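Local coordinates for protein putative adenosine kinase (Schistosoma mansoni, PDB 3VAS) that probably phosphorylates adenosine to AMP with ATP as the phosphate donor, as a ribokinase-type (pfkB family) adenosine kinase, at residues D21-P33 with I95-I107. Residues are numbered along the deposited sequence; the frame is centred on the assembly and turned at random.
With ADN (adenosine), chain C.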
ATOM      1  N   ASP A  21     -15.336   4.591 -19.213  1.00 69.01           N
ATOM      2  CA  ASP A  21     -14.232   4.048 -19.995  1.00 67.78           C
ATOM      3  C   ASP A  21     -12.972   4.883 -19.797  1.00 63.60           C
ATOM      4  O   ASP A  21     -12.864   5.996 -20.316  1.00 65.38           O
ATOM      5  CB  ASP A  21     -14.601   3.980 -21.479  1.00 73.77           C
ATOM      6  CG  ASP A  21     -15.775   3.051 -21.750  1.00 78.68           C
ATOM      7  OD1 ASP A  21     -16.585   3.360 -22.651  1.00 80.20           O
ATOM      8  OD2 ASP A  21     -15.885   2.013 -21.062  1.00 79.71           O
ATOM      9  N   LEU A  22     -12.020   4.333 -19.045  1.00 56.17           N
ATOM     10  CA  LEU A  22     -10.812   5.058 -18.665  1.00 47.62           C
ATOM     11  C   LEU A  22      -9.690   4.939 -19.694  1.00 44.23           C
ATOM     12  O   LEU A  22      -9.435   3.866 -20.242  1.00 38.14           O
ATOM     13  CB  LEU A  22     -10.306   4.575 -17.303  1.00 43.81           C
ATOM     14  CG  LEU A  22     -11.205   4.779 -16.082  1.00 43.85           C
ATOM     15  CD1 LEU A  22     -10.620   4.052 -14.876  1.00 40.55           C
ATOM     16  CD2 LEU A  22     -11.384   6.259 -15.783  1.00 37.49           C
ATOM     17  N   SER A  23      -9.023   6.061 -19.934  1.00 42.00           N
ATOM     18  CA  SER A  23      -7.857   6.132 -20.803  1.00 42.61           C
ATOM     19  C   SER A  23      -6.733   5.210 -20.322  1.00 40.88           C
ATOM     20  O   SER A  23      -6.653   4.886 -19.137  1.00 39.10           O
ATOM     21  CB  SER A  23      -7.360   7.579 -20.839  1.00 45.13           C
ATOM     22  OG  SER A  23      -6.182   7.704 -21.604  1.00 49.43           O
ATOM     23  N   GLU A  24      -5.870   4.778 -21.238  1.00 42.48           N
ATOM     24  CA  GLU A  24      -4.714   3.966 -20.858  1.00 43.77           C
ATOM     25  C   GLU A  24      -3.749   4.774 -19.995  1.00 39.02           C
ATOM     26  O   GLU A  24      -3.575   5.977 -20.201  1.00 36.50           O
ATOM     27  CB  GLU A  24      -3.991   3.414 -22.089  1.00 48.97           C
ATOM     28  CG  GLU A  24      -4.777   2.358 -22.854  1.00 54.92           C
ATOM     29  CD  GLU A  24      -3.952   1.687 -23.942  1.00 59.50           C
ATOM     30  OE1 GLU A  24      -2.759   2.038 -24.094  1.00 60.07           O
ATOM     31  OE2 GLU A  24      -4.498   0.807 -24.641  1.00 61.89           O
ATOM     32  N   GLY A  25      -3.135   4.112 -19.020  1.00 31.35           N
ATOM     33  CA  GLY A  25      -2.245   4.787 -18.095  1.00 30.10           C
ATOM     34  C   GLY A  25      -2.934   5.865 -17.276  1.00 30.21           C
ATOM     35  O   GLY A  25      -2.306   6.829 -16.849  1.00 30.01           O
ATOM     36  N   TYR A  26      -4.235   5.700 -17.061  1.00 30.80           N
ATOM     37  CA  TYR A  26      -5.016   6.630 -16.252  1.00 31.20           C
ATOM     38  C   TYR A  26      -4.533   6.636 -14.798  1.00 30.95           C
ATOM     39  O   TYR A  26      -4.555   7.671 -14.132  1.00 31.35           O
ATOM     40  CB  TYR A  26      -6.491   6.236 -16.306  1.00 32.29           C
ATOM     41  CG  TYR A  26      -7.444   7.300 -15.828  1.00 38.02           C
ATOM     42  CD1 TYR A  26      -7.890   8.293 -16.691  1.00 38.75           C
ATOM     43  CD2 TYR A  26      -7.912   7.306 -14.519  1.00 33.04           C
ATOM     44  CE1 TYR A  26      -8.770   9.267 -16.261  1.00 40.55           C
ATOM     45  CE2 TYR A  26      -8.792   8.275 -14.082  1.00 34.43           C
ATOM     46  CZ  TYR A  26      -9.216   9.254 -14.955  1.00 36.21           C
ATOM     47  OH  TYR A  26     -10.092  10.221 -14.524  1.00 42.11           O
ATOM     48  N   VAL A  27      -4.098   5.468 -14.326  1.00 28.31           N
ATOM     49  CA  VAL A  27      -3.648   5.276 -12.951  1.00 26.93           C
ATOM     50  C   VAL A  27      -2.162   4.934 -12.915  1.00 27.72           C
ATOM     51  O   VAL A  27      -1.714   4.015 -13.599  1.00 25.45           O
ATOM     52  CB  VAL A  27      -4.421   4.128 -12.260  1.00 26.98           C
ATOM     53  CG1 VAL A  27      -3.868   3.872 -10.864  1.00 25.26           C
ATOM     54  CG2 VAL A  27      -5.912   4.438 -12.205  1.00 28.02           C
ATOM     55  N   PHE A  28      -1.405   5.676 -12.113  1.00 27.06           N
ATOM     56  CA  PHE A  28       0.034   5.457 -11.990  1.00 26.49           C
ATOM     57  C   PHE A  28       0.417   5.158 -10.548  1.00 24.14           C
ATOM     58  O   PHE A  28      -0.014   5.851  -9.628  1.00 24.45           O
ATOM     59  CB  PHE A  28       0.812   6.686 -12.480  1.00 24.99           C
ATOM     60  CG  PHE A  28       2.310   6.566 -12.327  1.00 27.03           C
ATOM     61  CD1 PHE A  28       3.093   6.117 -13.379  1.00 27.21           C
ATOM     62  CD2 PHE A  28       2.934   6.910 -11.133  1.00 23.70           C
ATOM     63  CE1 PHE A  28       4.466   6.002 -13.243  1.00 27.65           C
ATOM     64  CE2 PHE A  28       4.302   6.796 -10.990  1.00 24.53           C
ATOM     65  CZ  PHE A  28       5.072   6.344 -12.046  1.00 27.55           C
ATOM     66  N   GLY A  29       1.240   4.134 -10.357  1.00 22.02           N
ATOM     67  CA  GLY A  29       1.827   3.870  -9.057  1.00 21.74           C
ATOM     68  C   GLY A  29       3.340   3.774  -9.141  1.00 21.15           C
ATOM     69  O   GLY A  29       3.887   3.370 -10.169  1.00 20.83           O
ATOM     70  N   MET A  30       4.024   4.174  -8.076  1.00 23.86           N
ATOM     71  CA  MET A  30       5.444   3.859  -7.919  1.00 24.02           C
ATOM     72  C   MET A  30       5.649   3.294  -6.523  1.00 22.21           C
ATOM     73  O   MET A  30       5.003   3.737  -5.580  1.00 22.38           O
ATOM     74  CB  MET A  30       6.344   5.080  -8.159  1.00 26.96           C
ATOM     75  CG  MET A  30       6.175   6.228  -7.163  1.00 31.40           C
ATOM     76  SD  MET A  30       7.521   7.447  -7.227  1.00 46.96           S
ATOM     77  CE  MET A  30       8.740   6.700  -6.171  1.00 31.29           C
ATOM     78  N   GLY A  31       6.524   2.302  -6.386  1.00 23.35           N
ATOM     79  CA  GLY A  31       6.732   1.697  -5.081  1.00 24.21           C
ATOM     80  C   GLY A  31       7.877   0.711  -4.957  1.00 25.50           C
ATOM     81  O   GLY A  31       8.818   0.707  -5.758  1.00 24.17           O
ATOM     82  N   ASN A  32       7.792  -0.125  -3.926  1.00 20.31           N
ATOM     83  CA  ASN A  32       8.801  -1.142  -3.674  1.00 18.80           C
ATOM     84  C   ASN A  32       8.288  -2.522  -4.088  1.00 18.56           C
ATOM     85  O   ASN A  32       7.446  -3.109  -3.410  1.00 18.63           O
ATOM     86  CB  ASN A  32       9.187  -1.140  -2.190  1.00 17.45           C
ATOM     87  CG  ASN A  32       9.435   0.265  -1.652  1.00 19.22           C
ATOM     88  OD1 ASN A  32       9.934   1.135  -2.368  1.00 20.48           O
ATOM     89  ND2 ASN A  32       9.082   0.491  -0.391  1.00 16.73           N
ATOM     90  N   PRO A  33       8.777  -3.041  -5.221  1.00 19.99           N
ATOM     91  CA  PRO A  33       8.306  -4.373  -5.616  1.00 19.11           C
ATOM     92  C   PRO A  33       9.072  -5.431  -4.842  1.00 20.06           C
ATOM     93  O   PRO A  33      10.303  -5.480  -4.909  1.00 20.08           O
ATOM     94  CB  PRO A  33       8.616  -4.429  -7.115  1.00 17.47           C
ATOM     95  CG  PRO A  33       9.738  -3.476  -7.312  1.00 18.84           C
ATOM     96  CD  PRO A  33       9.674  -2.436  -6.221  1.00 19.57           C
ATOM     97  N   ILE A  95     -10.727  -3.309 -12.911  1.00 28.09           N
ATOM     98  CA  ILE A  95     -11.223  -2.530 -14.042  1.00 28.46           C
ATOM     99  C   ILE A  95     -11.205  -3.339 -15.341  1.00 29.63           C
ATOM    100  O   ILE A  95     -12.038  -3.127 -16.222  1.00 28.04           O
ATOM    101  CB  ILE A  95     -10.464  -1.189 -14.166  1.00 29.62           C
ATOM    102  CG1 ILE A  95     -10.694  -0.363 -12.893  1.00 29.44           C
ATOM    103  CG2 ILE A  95     -10.908  -0.418 -15.397  1.00 26.25           C
ATOM    104  CD1 ILE A  95     -10.057   0.997 -12.898  1.00 30.52           C
ATOM    105  N   GLN A  96     -10.254  -4.265 -15.443  1.00 32.33           N
ATOM    106  CA  GLN A  96     -10.279  -5.301 -16.476  1.00 38.90           C
ATOM    107  C   GLN A  96     -10.100  -4.760 -17.898  1.00 41.62           C
ATOM    108  O   GLN A  96     -10.370  -5.457 -18.873  1.00 45.90           O
ATOM    109  CB  GLN A  96     -11.582  -6.106 -16.372  1.00 42.37           C
ATOM    110  CG  GLN A  96     -11.475  -7.571 -16.735  1.00 46.40           C
ATOM    111  CD  GLN A  96     -12.828  -8.258 -16.701  1.00 54.07           C
ATOM    112  OE1 GLN A  96     -13.815  -7.685 -16.230  1.00 54.02           O
ATOM    113  NE2 GLN A  96     -12.883  -9.489 -17.207  1.00 57.35           N
ATOM    114  N   LYS A  97      -9.663  -3.512 -18.014  1.00 38.44           N
ATOM    115  CA  LYS A  97      -9.277  -2.965 -19.305  1.00 34.77           C
ATOM    116  C   LYS A  97      -7.756  -2.899 -19.363  1.00 32.90           C
ATOM    117  O   LYS A  97      -7.127  -2.305 -18.485  1.00 29.24           O
ATOM    118  CB  LYS A  97      -9.861  -1.571 -19.524  1.00 33.50           C
ATOM    119  CG  LYS A  97      -9.414  -0.960 -20.842  1.00 37.54           C
ATOM    120  CD  LYS A  97      -9.796   0.495 -20.977  1.00 42.01           C
ATOM    121  CE  LYS A  97      -9.363   1.033 -22.332  1.00 46.70           C
ATOM    122  NZ  LYS A  97      -9.732   2.466 -22.508  1.00 51.15           N
ATOM    123  N   PRO A  98      -7.163  -3.511 -20.400  1.00 33.63           N
ATOM    124  CA  PRO A  98      -5.701  -3.619 -20.492  1.00 27.64           C
ATOM    125  C   PRO A  98      -5.000  -2.261 -20.476  1.00 32.94           C
ATOM    126  O   PRO A  98      -5.416  -1.350 -21.186  1.00 35.17           O
ATOM    127  CB  PRO A  98      -5.478  -4.314 -21.842  1.00 29.20           C
ATOM    128  CG  PRO A  98      -6.788  -4.993 -22.161  1.00 30.49           C
ATOM    129  CD  PRO A  98      -7.850  -4.130 -21.549  1.00 32.54           C
ATOM    130  N   PHE A  99      -3.969  -2.140 -19.641  1.00 32.50           N
ATOM    131  CA  PHE A  99      -3.036  -1.008 -19.650  1.00 31.65           C
ATOM    132  C   PHE A  99      -3.571   0.280 -19.032  1.00 29.47           C
ATOM    133  O   PHE A  99      -2.964   1.339 -19.176  1.00 29.96           O
ATOM    134  CB  PHE A  99      -2.506  -0.738 -21.065  1.00 33.22           C
ATOM    135  CG  PHE A  99      -2.170  -1.985 -21.836  1.00 34.05           C
ATOM    136  CD1 PHE A  99      -2.676  -2.183 -23.112  1.00 36.30           C
ATOM    137  CD2 PHE A  99      -1.358  -2.961 -21.282  1.00 33.77           C
ATOM    138  CE1 PHE A  99      -2.377  -3.332 -23.825  1.00 37.92           C
ATOM    139  CE2 PHE A  99      -1.052  -4.113 -21.990  1.00 35.45           C
ATOM    140  CZ  PHE A  99      -1.560  -4.297 -23.263  1.00 37.73           C
ATOM    141  N   VAL A 100      -4.694   0.197 -18.330  1.00 26.96           N
ATOM    142  CA  VAL A 100      -5.207   1.375 -17.637  1.00 25.94           C
ATOM    143  C   VAL A 100      -4.255   1.805 -16.509  1.00 26.16           C
ATOM    144  O   VAL A 100      -4.177   2.987 -16.168  1.00 25.82           O
ATOM    145  CB  VAL A 100      -6.658   1.164 -17.116  1.00 51.47           C
ATOM    146  CG1 VAL A 100      -6.725   0.009 -16.136  1.00 51.72           C
ATOM    147  CG2 VAL A 100      -7.196   2.431 -16.479  1.00 51.01           C
ATOM    148  N   CYS A 101      -3.507   0.851 -15.957  1.00 25.01           N
ATOM    149  CA  CYS A 101      -2.602   1.156 -14.846  1.00 25.96           C
ATOM    150  C   CYS A 101      -1.122   1.069 -15.217  1.00 30.71           C
ATOM    151  O   CYS A 101      -0.721   0.250 -16.048  1.00 30.19           O
ATOM    152  CB  CYS A 101      -2.894   0.263 -13.635  1.00 21.60           C
ATOM    153  SG  CYS A 101      -4.516   0.494 -12.882  1.00 32.74           S
ATOM    154  N   SER A 102      -0.322   1.923 -14.578  1.00 30.30           N
ATOM    155  CA  SER A 102       1.121   1.970 -14.775  1.00 26.40           C
ATOM    156  C   SER A 102       1.820   1.821 -13.431  1.00 26.35           C
ATOM    157  O   SER A 102       1.339   2.336 -12.419  1.00 22.68           O
ATOM    158  CB  SER A 102       1.537   3.305 -15.392  1.00 23.82           C
ATOM    159  OG  SER A 102       1.070   3.445 -16.717  1.00 23.83           O
ATOM    160  N   TYR A 103       2.957   1.127 -13.429  1.00 25.17           N
ATOM    161  CA  TYR A 103       3.742   0.948 -12.214  1.00 23.41           C
ATOM    162  C   TYR A 103       5.245   1.088 -12.458  1.00 25.11           C
ATOM    163  O   TYR A 103       5.779   0.573 -13.445  1.00 21.69           O
ATOM    164  CB  TYR A 103       3.449  -0.408 -11.572  1.00 22.41           C
ATOM    165  CG  TYR A 103       4.234  -0.674 -10.301  1.00 20.59           C
ATOM    166  CD1 TYR A 103       3.775  -0.214  -9.069  1.00 18.31           C
ATOM    167  CD2 TYR A 103       5.424  -1.395 -10.328  1.00 20.86           C
ATOM    168  CE1 TYR A 103       4.480  -0.464  -7.902  1.00 18.74           C
ATOM    169  CE2 TYR A 103       6.142  -1.655  -9.167  1.00 17.23           C
ATOM    170  CZ  TYR A 103       5.666  -1.185  -7.955  1.00 19.01           C
ATOM    171  OH  TYR A 103       6.374  -1.430  -6.794  1.00 17.30           O
ATOM    172  N   VAL A 104       5.910   1.781 -11.538  1.00 24.64           N
ATOM    173  CA  VAL A 104       7.359   1.945 -11.547  1.00 21.68           C
ATOM    174  C   VAL A 104       7.951   1.495 -10.210  1.00 22.63           C
ATOM    175  O   VAL A 104       7.476   1.896  -9.146  1.00 19.23           O
ATOM    176  CB  VAL A 104       7.746   3.418 -11.787  1.00 22.96           C
ATOM    177  CG1 VAL A 104       9.234   3.642 -11.518  1.00 22.20           C
ATOM    178  CG2 VAL A 104       7.367   3.850 -13.200  1.00 21.91           C
ATOM    179  N   GLY A 105       8.984   0.658 -10.269  1.00 25.07           N
ATOM    180  CA  GLY A 105       9.691   0.219  -9.078  1.00 22.86           C
ATOM    181  C   GLY A 105      11.064  -0.315  -9.441  1.00 26.03           C
ATOM    182  O   GLY A 105      11.379  -0.466 -10.624  1.00 29.16           O
ATOM    183  N   CYS A 106      11.884  -0.611  -8.436  1.00 24.21           N
ATOM    184  CA  CYS A 106      13.225  -1.143  -8.695  1.00 23.18           C
ATOM    185  C   CYS A 106      13.416  -2.582  -8.212  1.00 23.94           C
ATOM    186  O   CYS A 106      13.305  -2.875  -7.018  1.00 25.25           O
ATOM    187  CB  CYS A 106      14.306  -0.235  -8.094  1.00 23.08           C
ATOM    188  SG  CYS A 106      15.999  -0.710  -8.548  1.00 26.30           S
ATOM    189  N   ILE A 107      13.711  -3.473  -9.154  1.00 23.27           N
ATOM    190  CA  ILE A 107      14.027  -4.861  -8.846  1.00 20.77           C
ATOM    191  C   ILE A 107      15.498  -5.146  -9.157  1.00 24.93           C
ATOM    192  O   ILE A 107      16.173  -4.335  -9.800  1.00 25.57           O
ATOM    193  CB  ILE A 107      13.163  -5.839  -9.671  1.00 21.06           C
ATOM    194  CG1 ILE A 107      13.352  -5.580 -11.171  1.00 20.19           C
ATOM    195  CG2 ILE A 107      11.682  -5.740  -9.278  1.00 17.86           C
ATOM    196  CD1 ILE A 107      12.712  -6.642 -12.070  1.00 20.31           C
TER
HETATM  197  O5' ADN C 401       0.139  -5.093   3.021  1.00 27.17           O
HETATM  198  C5' ADN C 401       0.884  -6.308   2.945  1.00 25.47           C
HETATM  199  C4' ADN C 401       2.020  -6.193   1.957  1.00 23.30           C
HETATM  200  O4' ADN C 401       2.953  -5.198   2.405  1.00 17.99           O
HETATM  201  C3' ADN C 401       2.850  -7.462   1.725  1.00 22.74           C
HETATM  202  O3' ADN C 401       2.549  -8.001   0.437  1.00 20.24           O
HETATM  203  C2' ADN C 401       4.314  -6.967   1.742  1.00 23.49           C
HETATM  204  O2' ADN C 401       5.089  -7.387   0.640  1.00 25.17           O
HETATM  205  C1' ADN C 401       4.168  -5.444   1.763  1.00 21.13           C
HETATM  206  N9  ADN C 401       5.243  -4.740   2.462  1.00 17.71           N
HETATM  207  C8  ADN C 401       5.772  -5.055   3.629  1.00 18.02           C
HETATM  208  N7  ADN C 401       6.840  -4.081   3.907  1.00 19.53           N
HETATM  209  C5  ADN C 401       6.904  -3.170   2.810  1.00 15.85           C
HETATM  210  C6  ADN C 401       7.720  -2.073   2.554  1.00 14.75           C
HETATM  211  N6  ADN C 401       8.729  -1.691   3.507  1.00 15.22           N
HETATM  212  N1  ADN C 401       7.562  -1.356   1.375  1.00 15.86           N
HETATM  213  C2  ADN C 401       6.602  -1.716   0.464  1.00 16.76           C
HETATM  214  N3  ADN C 401       5.795  -2.795   0.716  1.00 17.32           N
HETATM  215  C4  ADN C 401       5.968  -3.525   1.919  1.00 16.30           C
HETATM  216  O   HOH W   1      -6.758  -1.334 -23.250  1.00 33.82           O
HETATM  217  O   HOH W   2       0.380   5.971 -16.681  1.00 27.34           O
HETATM  218  O   HOH W   3      11.477   0.467  -5.759  1.00 17.94           O
HETATM  219  O   HOH W   4       4.999  -1.933  -4.364  1.00 19.18           O
HETATM  220  O   HOH W   5      13.047  -5.034  -5.150  1.00 24.36           O
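V27, F28, G29 and M30 lie in parallel register with C101, S102, Y103 and V104, the axes of strands 27-31 and 101-107 being 14° apart. Five backbone bonds run from V27 N to V100 O as far as G31 N to V104 O; between them S102 N donates to V27 O (2.7 Å), G29 N to S102 O and V104 N to G29 O. On the face carrying F28, S102 and V104, packing is close. With its CG anti to the backbone N (chi1 177°), the F28 ring reaches along the sheet until its CZ meets V104 CG2 at 3.6 Å and its CD1 lies against S102 CB; L175 of helix 170-178 covers this face. On the other face the Y103 ring passes beside G29 and G31, which put no side chain in its way; Y103 OH comes to 3.2 Å from G31 C and is hydrogen-bonded to a water. Beyond the paired residues, P33 CG meets I107 CG2.

At the opposite end, buried V100 sets CG2 against L22 CB (3.9 Å), and G25 N bonds F99 O in its carbonyl plane. The rim there is looser: E24 lies alongside F99, its OE2 in the ring plane at the edge, 3.8 Å from CD1, while a water bonded to P98 O reaches that carboxylate only weakly. The extended K97 chain brings NZ to L22 O (2.7 Å), 35° out of the carbonyl plane.

Just past the ladder, N32 ND2 donates to adenosine N1 (3.0 Å), and T191 binds N32 OD1. In this ribokinase-like fold, a backbone-bonded strand pair thus leads into an amide that reads the purine edge, consistent with recognition of N1 as an unprotonated acceptor.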